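Local coordinates for protein member of DUF4221 family (Bacteroides vulgatus, PDB 3S9J) that is of unknown function, a six-bladed beta-propeller of the DUF4221 family with sodium ions bound in the crystal, at residues 76-84 with 95-106; 113-121 with 168-179. All blocks are in the same frame, centred on the assembly; numbering follows the deposited sequence. Where two conformers were deposited one is given.

Contact 1: residues 76-84 with 95-106; sequences NGLPAVFGS and VAQNNISRLSSI. With FMT (formic acid), chain P.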
loop_
_atom_site.group_PDB
_atom_site.type_symbol
_atom_site.label_atom_id
_atom_site.label_comp_id
_atom_site.label_asym_id
_atom_site.label_seq_id
_atom_site.Cartn_x
_atom_site.Cartn_y
_atom_site.Cartn_z
ATOM N N ASN A 76 0.684 -27.967 -4.402
ATOM C CA ASN A 76 0.723 -26.667 -3.729
ATOM C C ASN A 76 1.061 -25.541 -4.691
ATOM O O ASN A 76 1.549 -24.499 -4.296
ATOM C CB ASN A 76 1.707 -26.755 -2.574
ATOM C CG ASN A 76 1.231 -27.716 -1.506
ATOM O OD1 ASN A 76 0.117 -27.557 -0.979
ATOM N ND2 ASN A 76 2.033 -28.736 -1.207
ATOM N N GLY A 77 0.745 -25.742 -5.967
ATOM C CA GLY A 77 1.055 -24.781 -6.998
ATOM C C GLY A 77 0.295 -23.467 -6.896
ATOM O O GLY A 77 -0.943 -23.443 -6.783
ATOM N N LEU A 78 1.069 -22.386 -6.894
ATOM C CA LEU A 78 0.589 -21.022 -6.900
ATOM C C LEU A 78 1.163 -20.369 -8.135
ATOM O O LEU A 78 2.278 -19.827 -8.095
ATOM C CB LEU A 78 1.061 -20.286 -5.667
ATOM C CG LEU A 78 0.679 -20.899 -4.322
ATOM C CD1 LEU A 78 1.612 -20.379 -3.235
ATOM C CD2 LEU A 78 -0.777 -20.611 -3.957
ATOM N N PRO A 79 0.401 -20.388 -9.253
ATOM C CA PRO A 79 0.932 -19.935 -10.534
ATOM C C PRO A 79 1.318 -18.479 -10.645
ATOM O O PRO A 79 2.177 -18.153 -11.464
ATOM C CB PRO A 79 -0.228 -20.222 -11.518
ATOM C CG PRO A 79 -1.015 -21.287 -10.890
ATOM C CD PRO A 79 -0.940 -20.995 -9.407
ATOM N N ALA A 80 0.700 -17.575 -9.870
ATOM C CA ALA A 80 0.800 -16.143 -10.165
ATOM C C ALA A 80 0.676 -15.199 -8.975
ATOM O O ALA A 80 -0.073 -14.203 -9.004
ATOM C CB ALA A 80 -0.220 -15.754 -11.233
ATOM N N VAL A 81 1.444 -15.493 -7.936
ATOM C CA VAL A 81 1.468 -14.680 -6.742
ATOM C C VAL A 81 1.990 -13.281 -6.991
ATOM O O VAL A 81 3.058 -13.065 -7.603
ATOM C CB VAL A 81 2.333 -15.319 -5.640
ATOM C CG1 VAL A 81 2.455 -14.378 -4.410
ATOM C CG2 VAL A 81 1.800 -16.684 -5.279
ATOM N N PHE A 82 1.177 -12.336 -6.567
ATOM C CA PHE A 82 1.558 -10.942 -6.490
ATOM C C PHE A 82 0.698 -10.250 -5.445
ATOM O O PHE A 82 -0.411 -9.765 -5.668
ATOM C CB PHE A 82 1.599 -10.219 -7.834
ATOM C CG PHE A 82 2.773 -9.297 -7.930
ATOM C CD1 PHE A 82 4.048 -9.795 -7.694
ATOM C CD2 PHE A 82 2.623 -7.954 -8.192
ATOM C CE1 PHE A 82 5.157 -8.980 -7.729
ATOM C CE2 PHE A 82 3.738 -7.139 -8.254
ATOM C CZ PHE A 82 5.009 -7.676 -8.006
ATOM N N GLY A 83 1.248 -10.265 -4.249
ATOM C CA GLY A 83 0.601 -9.755 -3.064
ATOM C C GLY A 83 0.402 -10.910 -2.086
ATOM O O GLY A 83 -0.106 -11.982 -2.445
ATOM N N SER A 84 0.752 -10.669 -0.834
ATOM C CA SER A 84 0.645 -11.671 0.217
ATOM C C SER A 84 0.648 -10.988 1.560
ATOM O O SER A 84 1.305 -9.951 1.748
ATOM C CB SER A 84 1.758 -12.720 0.101
ATOM O OG SER A 84 3.033 -12.108 0.167
ATOM N N VAL A 95 -2.741 -14.997 -0.184
ATOM C CA VAL A 95 -1.989 -14.525 -1.336
ATOM C C VAL A 95 -2.935 -14.235 -2.488
ATOM O O VAL A 95 -3.935 -14.914 -2.698
ATOM C CB VAL A 95 -0.847 -15.484 -1.809
ATOM C CG1 VAL A 95 0.128 -15.839 -0.632
ATOM C CG2 VAL A 95 -1.416 -16.748 -2.467
ATOM N N ALA A 96 -2.612 -13.168 -3.202
ATOM C CA ALA A 96 -3.395 -12.689 -4.352
ATOM C C ALA A 96 -2.723 -13.168 -5.638
ATOM O O ALA A 96 -1.507 -13.021 -5.815
ATOM C CB ALA A 96 -3.498 -11.160 -4.370
ATOM N N GLN A 97 -3.526 -13.741 -6.534
ATOM C CA GLN A 97 -3.042 -14.205 -7.830
ATOM C C GLN A 97 -3.925 -13.581 -8.905
ATOM O O GLN A 97 -4.766 -14.248 -9.535
ATOM C CB GLN A 97 -3.008 -15.726 -7.896
ATOM C CG GLN A 97 -2.283 -16.410 -6.740
ATOM C CD GLN A 97 -2.055 -17.841 -6.981
ATOM O OE1 GLN A 97 -1.261 -18.211 -7.849
ATOM N NE2 GLN A 97 -2.751 -18.688 -6.230
ATOM N N ASN A 98 -3.740 -12.281 -9.074
ATOM C CA ASN A 98 -4.511 -11.507 -10.052
ATOM C C ASN A 98 -4.683 -12.165 -11.416
ATOM O O ASN A 98 -5.805 -12.226 -11.937
ATOM C CB ASN A 98 -3.893 -10.144 -10.229
ATOM C CG ASN A 98 -4.646 -9.277 -11.232
ATOM O OD1 ASN A 98 -5.653 -8.703 -10.905
ATOM N ND2 ASN A 98 -4.118 -9.168 -12.456
ATOM N N ASN A 99 -3.592 -12.651 -12.025
ATOM C CA ASN A 99 -3.630 -13.027 -13.420
ATOM C C ASN A 99 -4.494 -14.246 -13.669
ATOM O O ASN A 99 -4.896 -14.482 -14.791
ATOM C CB ASN A 99 -2.222 -13.266 -13.964
ATOM C CG ASN A 99 -1.419 -11.990 -14.094
ATOM O OD1 ASN A 99 -1.921 -10.880 -13.899
ATOM N ND2 ASN A 99 -0.122 -12.152 -14.436
ATOM N N ILE A 100 -4.802 -15.014 -12.619
ATOM C CA ILE A 100 -5.649 -16.176 -12.728
ATOM C C ILE A 100 -6.949 -16.066 -11.878
ATOM O O ILE A 100 -7.613 -17.072 -11.640
ATOM C CB ILE A 100 -4.889 -17.508 -12.398
ATOM C CG1 ILE A 100 -4.326 -17.502 -10.967
ATOM C CG2 ILE A 100 -3.770 -17.798 -13.443
ATOM C CD1 ILE A 100 -3.935 -18.892 -10.483
ATOM N N SER A 101 -7.284 -14.851 -11.455
ATOM C CA SER A 101 -8.501 -14.580 -10.700
ATOM C C SER A 101 -8.619 -15.458 -9.443
ATOM O O SER A 101 -9.681 -16.025 -9.173
ATOM C CB SER A 101 -9.711 -14.765 -11.625
ATOM O OG SER A 101 -9.733 -13.692 -12.585
ATOM N N ARG A 102 -7.536 -15.587 -8.687
ATOM C CA ARG A 102 -7.512 -16.520 -7.560
ATOM C C ARG A 102 -6.919 -15.866 -6.324
ATOM O O ARG A 102 -5.898 -15.177 -6.407
ATOM C CB ARG A 102 -6.709 -17.782 -7.911
ATOM C CG ARG A 102 -6.654 -18.850 -6.827
ATOM C CD ARG A 102 -5.803 -20.051 -7.231
ATOM N NE ARG A 102 -6.402 -20.758 -8.351
ATOM C CZ ARG A 102 -5.823 -21.724 -9.080
ATOM N NH1 ARG A 102 -4.601 -22.179 -8.829
ATOM N NH2 ARG A 102 -6.502 -22.258 -10.087
ATOM N N LEU A 103 -7.585 -16.085 -5.188
ATOM C CA LEU A 103 -7.024 -15.853 -3.876
ATOM C C LEU A 103 -6.684 -17.217 -3.273
ATOM O O LEU A 103 -7.420 -18.178 -3.469
ATOM C CB LEU A 103 -8.066 -15.130 -3.018
ATOM C CG LEU A 103 -7.785 -14.821 -1.562
ATOM C CD1 LEU A 103 -6.869 -13.629 -1.461
ATOM C CD2 LEU A 103 -9.111 -14.531 -0.903
ATOM N N SER A 104 -5.578 -17.322 -2.532
ATOM C CA SER A 104 -5.222 -18.603 -1.898
ATOM C C SER A 104 -4.761 -18.398 -0.454
ATOM O O SER A 104 -4.154 -17.373 -0.133
ATOM C CB SER A 104 -4.122 -19.342 -2.659
ATOM O OG SER A 104 -4.442 -19.601 -4.017
ATOM N N SER A 105 -5.068 -19.356 0.419
ATOM C CA SER A 105 -4.503 -19.377 1.755
ATOM C C SER A 105 -3.428 -20.436 1.805
ATOM O O SER A 105 -3.542 -21.499 1.194
ATOM C CB SER A 105 -5.559 -19.611 2.824
ATOM O OG SER A 105 -6.276 -20.792 2.520
ATOM N N ILE A 106 -2.333 -20.097 2.478
ATOM C CA ILE A 106 -1.206 -21.015 2.645
ATOM C C ILE A 106 -0.763 -21.056 4.087
ATOM O O ILE A 106 -1.060 -20.146 4.873
ATOM C CB ILE A 106 -0.004 -20.655 1.729
ATOM C CG1 ILE A 106 0.620 -19.307 2.089
ATOM C CG2 ILE A 106 -0.416 -20.625 0.272
ATOM C CD1 ILE A 106 1.920 -19.013 1.314
HETATM C C FMT P . 1.443 -15.479 -14.387
HETATM O O1 FMT P . 0.426 -15.195 -15.051
HETATM O O2 FMT P . 2.054 -16.561 -14.494
HETATM O O HOH W 1 -3.107 -21.729 -6.470
HETATM O O HOH W 2 -0.861 -12.359 -10.901
HETATM O O HOH W 3 -2.325 -10.343 -7.547
#
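Leu-78 and Gln-97 cross at about a right angle, and the leucine's two methyls fill the hollow on top of the 95-106 beta hairpin. CD2 sits 3.6 Å from NE2 of Gln-97 and also reaches Ser-104 and Val-95, whereas CD1 meets CG2 of Ile-106 at 4.1 Å. The next bump is the ring of Pro-79: its CG rests 3.8 Å from CD1 of Ile-100, a methyl that also lies over one face of the Arg-102 guanidinium. Gln-97 fills the space beneath this loop. With CG beside its own backbone N (chi1 -51°) and the chain extended beyond, it lifts OE1 to N of Ala-80, which donates a 2.9 Å hydrogen bond in the carbonyl plane. At the other end of the amide, NE2 makes a weak bond to OG of Ser-104, whose stronger partner is Asn-115, and also donates to a water that joins Arg-102 NH1 to Gly-77 O. Were an alanine here instead of Gln-97, the Ala-80 amide would probably lose its acceptor and a gap would open under Leu-78 and Pro-79. Beyond Ala-80 the loop runs into the first strand of the blade, which begins at Ser-84. Phe-82 N donates to Ala-96 O at 2.9 Å, Ala-96 N to Gly-83 O, and Ser-84 pairs with Val-95 as an antiparallel non-hydrogen-bonded pair. Gly-83 takes backbone angles (phi 117°) at which a CB would press on Phe-82 O. The chemistry is consistent with a loop spaced from the hairpin by apolar contacts and held in register by main-chain bonds and the Gln-97 amide.

Contact 2: residues 113-121 with 168-179; sequences IRNYNFQTP and ASQDLRTGEVKW. With FMT (formic acid), chain L.
The side-chain NE2 of Gln-170 grips two main-chain oxygens at once: Asn-117 O at 2.8 Å and, in its own hairpin, Gly-175 O at 2.9 Å, the latter nearly straight (173°). Both oxygens lie close to the amide plane, which fixes the rotation of the group. The bond to Asn-117 crosses between neighbouring blades of the beta-propeller, from the hairpin of strands 165-171 and 177-183 to the outermost strand, 112-117, of the sheet before it. No backbone pairing links the two sheets here, the axes of strands 114-117 and 168-171 approaching no nearer than 9.4 Å, and the join is left to side chains. Tyr-116 points its hydroxyl at the hairpin turn, where OH donates to Leu-172 O over 2.6 Å, in the carbonyl plane and on a lone pair. Arg-114 takes the next carbonyl, its NH1 bonding to Arg-173 O at 2.7 Å with that oxygen at the guanidinium edge; CE2 of Tyr-116 lies over one face of that guanidinium, toward its rim. The turn that presents these carbonyls is shaped by Asp-171, whose OD1 accepts from N of Arg-173, an Asx turn, and from N of Thr-174, completing an Asx motif. Farther along, packing takes over: chi1 of -163° swings the Phe-118 ring clear of its own N and over to the hairpin. CG2 of Val-177 sits over one face, 3.9 Å from the centroid in a CH-pi contact, while the Gln-170 side chain runs past the CD2-CE2 side and CZ meets Ala-168 CB. At the far end, CD of Pro-121 lies 3.5 Å above the ring plane of Trp-179, offset toward the rim.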
loop_
_atom_site.group_PDB
_atom_site.type_symbol
_atom_site.label_atom_id
_atom_site.label_comp_id
_atom_site.label_asym_id
_atom_site.label_seq_id
_atom_site.Cartn_x
_atom_site.Cartn_y
_atom_site.Cartn_z
ATOM N N ILE A 113 -3.840 -24.299 1.713
ATOM C CA ILE A 113 -4.997 -24.620 2.545
ATOM C C ILE A 113 -6.228 -24.608 1.636
ATOM O O ILE A 113 -6.894 -25.641 1.491
ATOM C CB ILE A 113 -5.108 -23.658 3.722
ATOM C CG1 ILE A 113 -3.847 -23.767 4.615
ATOM C CG2 ILE A 113 -6.408 -23.904 4.547
ATOM C CD1 ILE A 113 -3.711 -22.674 5.715
ATOM N N ARG A 114 -6.504 -23.470 0.996
ATOM C CA ARG A 114 -7.568 -23.393 0.009
ATOM C C ARG A 114 -7.284 -22.421 -1.113
ATOM O O ARG A 114 -6.626 -21.426 -0.919
ATOM C CB ARG A 114 -8.859 -22.982 0.680
ATOM C CG ARG A 114 -9.429 -24.092 1.494
ATOM C CD ARG A 114 -10.822 -23.812 1.886
ATOM N NE ARG A 114 -11.659 -23.404 0.765
ATOM C CZ ARG A 114 -12.922 -23.037 0.930
ATOM N NH1 ARG A 114 -13.413 -23.027 2.160
ATOM N NH2 ARG A 114 -13.668 -22.661 -0.103
ATOM N N ASN A 115 -7.795 -22.755 -2.306
ATOM C CA ASN A 115 -7.829 -21.820 -3.440
ATOM C C ASN A 115 -9.249 -21.272 -3.561
ATOM O O ASN A 115 -10.209 -22.025 -3.367
ATOM C CB ASN A 115 -7.501 -22.538 -4.736
ATOM C CG ASN A 115 -6.051 -22.920 -4.846
ATOM O OD1 ASN A 115 -5.148 -22.137 -4.526
ATOM N ND2 ASN A 115 -5.816 -24.118 -5.369
ATOM N N TYR A 116 -9.390 -19.988 -3.843
ATOM C CA TYR A 116 -10.663 -19.353 -4.088
ATOM C C TYR A 116 -10.651 -18.663 -5.447
ATOM O O TYR A 116 -9.780 -17.864 -5.730
ATOM C CB TYR A 116 -10.961 -18.274 -3.067
ATOM C CG TYR A 116 -10.856 -18.685 -1.620
ATOM C CD1 TYR A 116 -9.651 -18.571 -0.940
ATOM C CD2 TYR A 116 -11.972 -19.124 -0.911
ATOM C CE1 TYR A 116 -9.531 -18.928 0.391
ATOM C CE2 TYR A 116 -11.871 -19.459 0.439
ATOM C CZ TYR A 116 -10.646 -19.364 1.089
ATOM O OH TYR A 116 -10.525 -19.683 2.410
ATOM N N ASN A 117 -11.682 -18.899 -6.245
ATOM C CA ASN A 117 -11.931 -18.083 -7.428
ATOM C C ASN A 117 -12.501 -16.749 -7.004
ATOM O O ASN A 117 -13.431 -16.689 -6.200
ATOM C CB ASN A 117 -12.891 -18.817 -8.369
ATOM C CG ASN A 117 -13.227 -18.025 -9.619
ATOM O OD1 ASN A 117 -12.345 -17.749 -10.432
ATOM N ND2 ASN A 117 -14.508 -17.645 -9.779
ATOM N N PHE A 118 -11.942 -15.653 -7.514
ATOM C CA PHE A 118 -12.430 -14.316 -7.141
ATOM C C PHE A 118 -12.724 -13.561 -8.433
ATOM O O PHE A 118 -11.825 -13.151 -9.173
ATOM C CB PHE A 118 -11.431 -13.544 -6.246
ATOM C CG PHE A 118 -12.015 -12.332 -5.490
ATOM C CD1 PHE A 118 -12.755 -11.340 -6.132
ATOM C CD2 PHE A 118 -11.703 -12.128 -4.151
ATOM C CE1 PHE A 118 -13.214 -10.223 -5.443
ATOM C CE2 PHE A 118 -12.158 -11.018 -3.450
ATOM C CZ PHE A 118 -12.923 -10.055 -4.098
ATOM N N GLN A 119 -14.010 -13.406 -8.702
ATOM C CA GLN A 119 -14.492 -12.644 -9.854
ATOM C C GLN A 119 -15.639 -11.827 -9.326
ATOM O O GLN A 119 -16.073 -12.009 -8.168
ATOM C CB GLN A 119 -14.990 -13.595 -10.945
ATOM C CG GLN A 119 -13.876 -14.398 -11.602
ATOM C CD GLN A 119 -14.428 -15.472 -12.546
ATOM O OE1 GLN A 119 -15.285 -16.290 -12.174
ATOM N NE2 GLN A 119 -13.930 -15.474 -13.776
ATOM N N THR A 120 -16.166 -10.945 -10.158
ATOM C CA THR A 120 -17.316 -10.173 -9.759
ATOM C C THR A 120 -18.479 -11.160 -9.599
ATOM O O THR A 120 -18.444 -12.287 -10.127
ATOM C CB THR A 120 -17.694 -9.099 -10.775
ATOM O OG1 THR A 120 -18.182 -9.710 -11.978
ATOM C CG2 THR A 120 -16.460 -8.169 -11.090
ATOM N N PRO A 121 -19.513 -10.746 -8.874
ATOM C CA PRO A 121 -20.714 -11.622 -8.797
ATOM C C PRO A 121 -21.196 -12.123 -10.161
ATOM O O PRO A 121 -21.504 -13.316 -10.309
ATOM C CB PRO A 121 -21.740 -10.715 -8.123
ATOM C CG PRO A 121 -20.919 -9.924 -7.130
ATOM C CD PRO A 121 -19.578 -9.636 -7.896
ATOM N N ALA A 168 -14.746 -4.875 -2.262
ATOM C CA ALA A 168 -15.504 -6.113 -2.273
ATOM C C ALA A 168 -14.881 -7.017 -1.233
ATOM O O ALA A 168 -13.728 -6.819 -0.864
ATOM C CB ALA A 168 -15.468 -6.772 -3.619
ATOM N N SER A 169 -15.662 -7.981 -0.736
ATOM C CA SER A 169 -15.127 -8.947 0.226
ATOM C C SER A 169 -15.372 -10.347 -0.282
ATOM O O SER A 169 -16.262 -10.563 -1.091
ATOM C CB SER A 169 -15.755 -8.779 1.604
ATOM O OG SER A 169 -17.127 -9.194 1.598
ATOM N N GLN A 170 -14.548 -11.275 0.166
ATOM C CA GLN A 170 -14.746 -12.682 -0.115
ATOM C C GLN A 170 -14.761 -13.468 1.176
ATOM O O GLN A 170 -13.878 -13.324 2.032
ATOM C CB GLN A 170 -13.641 -13.203 -1.054
ATOM C CG GLN A 170 -13.868 -14.664 -1.421
ATOM C CD GLN A 170 -13.063 -15.109 -2.590
ATOM O OE1 GLN A 170 -11.851 -14.824 -2.670
ATOM N NE2 GLN A 170 -13.700 -15.816 -3.502
ATOM N N ASP A 171 -15.775 -14.321 1.329
ATOM C CA ASP A 171 -15.931 -15.119 2.520
ATOM C C ASP A 171 -14.917 -16.240 2.449
ATOM O O ASP A 171 -14.890 -17.004 1.490
ATOM C CB ASP A 171 -17.367 -15.642 2.588
ATOM C CG ASP A 171 -17.669 -16.313 3.890
ATOM O OD1 ASP A 171 -17.101 -17.378 4.134
ATOM O OD2 ASP A 171 -18.413 -15.747 4.707
ATOM N N LEU A 172 -14.099 -16.377 3.487
ATOM C CA LEU A 172 -13.035 -17.381 3.484
ATOM C C LEU A 172 -13.539 -18.812 3.770
ATOM O O LEU A 172 -12.799 -19.775 3.638
ATOM C CB LEU A 172 -11.957 -16.967 4.485
ATOM C CG LEU A 172 -11.259 -15.634 4.157
ATOM C CD1 LEU A 172 -10.406 -15.167 5.331
ATOM C CD2 LEU A 172 -10.432 -15.758 2.857
ATOM N N ARG A 173 -14.810 -18.957 4.128
ATOM C CA ARG A 173 -15.397 -20.303 4.195
ATOM C C ARG A 173 -16.068 -20.665 2.872
ATOM O O ARG A 173 -15.804 -21.708 2.307
ATOM C CB ARG A 173 -16.399 -20.438 5.316
ATOM C CG ARG A 173 -16.964 -21.880 5.346
ATOM C CD ARG A 173 -17.835 -22.167 6.454
ATOM N NE ARG A 173 -18.470 -23.483 6.275
ATOM C CZ ARG A 173 -17.887 -24.655 6.530
ATOM N NH1 ARG A 173 -16.628 -24.707 6.981
ATOM N NH2 ARG A 173 -18.551 -25.786 6.341
ATOM N N THR A 174 -16.946 -19.807 2.383
ATOM C CA THR A 174 -17.832 -20.168 1.277
ATOM C C THR A 174 -17.363 -19.704 -0.109
ATOM O O THR A 174 -17.935 -20.138 -1.126
ATOM C CB THR A 174 -19.257 -19.604 1.486
ATOM O OG1 THR A 174 -19.238 -18.192 1.314
ATOM C CG2 THR A 174 -19.834 -19.958 2.900
ATOM N N GLY A 175 -16.410 -18.785 -0.137
ATOM C CA GLY A 175 -15.957 -18.158 -1.381
ATOM C C GLY A 175 -16.851 -17.054 -1.927
ATOM O O GLY A 175 -16.529 -16.441 -2.952
ATOM N N GLU A 176 -17.992 -16.796 -1.273
ATOM C CA GLU A 176 -18.943 -15.816 -1.795
ATOM C C GLU A 176 -18.309 -14.434 -1.797
ATOM O O GLU A 176 -17.759 -14.006 -0.799
ATOM C CB GLU A 176 -20.246 -15.809 -0.980
ATOM C CG GLU A 176 -21.245 -14.792 -1.477
ATOM C CD GLU A 176 -22.607 -14.913 -0.820
ATOM O OE1 GLU A 176 -22.883 -15.935 -0.164
ATOM O OE2 GLU A 176 -23.441 -13.974 -0.982
ATOM N N VAL A 177 -18.426 -13.744 -2.918
ATOM C CA VAL A 177 -17.967 -12.349 -3.049
ATOM C C VAL A 177 -19.176 -11.424 -2.864
ATOM O O VAL A 177 -20.263 -11.687 -3.385
ATOM C CB VAL A 177 -17.276 -12.107 -4.402
ATOM C CG1 VAL A 177 -16.977 -10.589 -4.605
ATOM C CG2 VAL A 177 -15.956 -12.931 -4.494
ATOM N N LYS A 178 -18.997 -10.373 -2.065
ATOM C CA LYS A 178 -20.006 -9.354 -1.845
ATOM C C LYS A 178 -19.431 -7.992 -2.208
ATOM O O LYS A 178 -18.271 -7.707 -1.919
ATOM C CB LYS A 178 -20.421 -9.277 -0.377
ATOM C CG LYS A 178 -20.932 -10.559 0.212
ATOM C CD LYS A 178 -21.435 -10.328 1.625
ATOM C CE LYS A 178 -21.244 -11.578 2.502
ATOM N NZ LYS A 178 -19.972 -11.539 3.261
ATOM N N TRP A 179 -20.245 -7.156 -2.833
ATOM C CA TRP A 179 -19.860 -5.761 -3.042
ATOM C C TRP A 179 -20.137 -5.029 -1.733
ATOM O O TRP A 179 -21.184 -5.233 -1.115
ATOM C CB TRP A 179 -20.737 -5.081 -4.093
ATOM C CG TRP A 179 -20.581 -5.492 -5.512
ATOM C CD1 TRP A 179 -21.553 -6.025 -6.316
ATOM C CD2 TRP A 179 -19.420 -5.343 -6.326
ATOM N NE1 TRP A 179 -21.062 -6.231 -7.579
ATOM C CE2 TRP A 179 -19.759 -5.812 -7.620
ATOM C CE3 TRP A 179 -18.132 -4.832 -6.100
ATOM C CZ2 TRP A 179 -18.847 -5.813 -8.678
ATOM C CZ3 TRP A 179 -17.231 -4.842 -7.143
ATOM C CH2 TRP A 179 -17.595 -5.326 -8.425
HETATM C C FMT L . -20.561 -7.452 -11.884
HETATM O O1 FMT L . -21.004 -8.145 -10.937
HETATM O O2 FMT L . -19.832 -7.870 -12.812
#

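The two contacts illustrate how a propeller is held together within a blade and then between neighbouring blades. Contact 1 joins the loop leading into the first strand of one sheet to that sheet's second and third strands; contact 2 starts from its fourth strand, 112-117, and reaches the next sheet. Both are partly buried, contact 2 lying slightly farther from the chain centre (about 21 Å against 18 Å, centre to centre). Main-chain pairing and bridging waters mark the first, whereas side-chain donors to turn carbonyls and aromatic packing mark the second. They meet directly: Leu-103 O lies 2.7 Å from Tyr-116 N, a probable hydrogen bond, and the Leu-103 side chain packs on Gln-170 of 168-179.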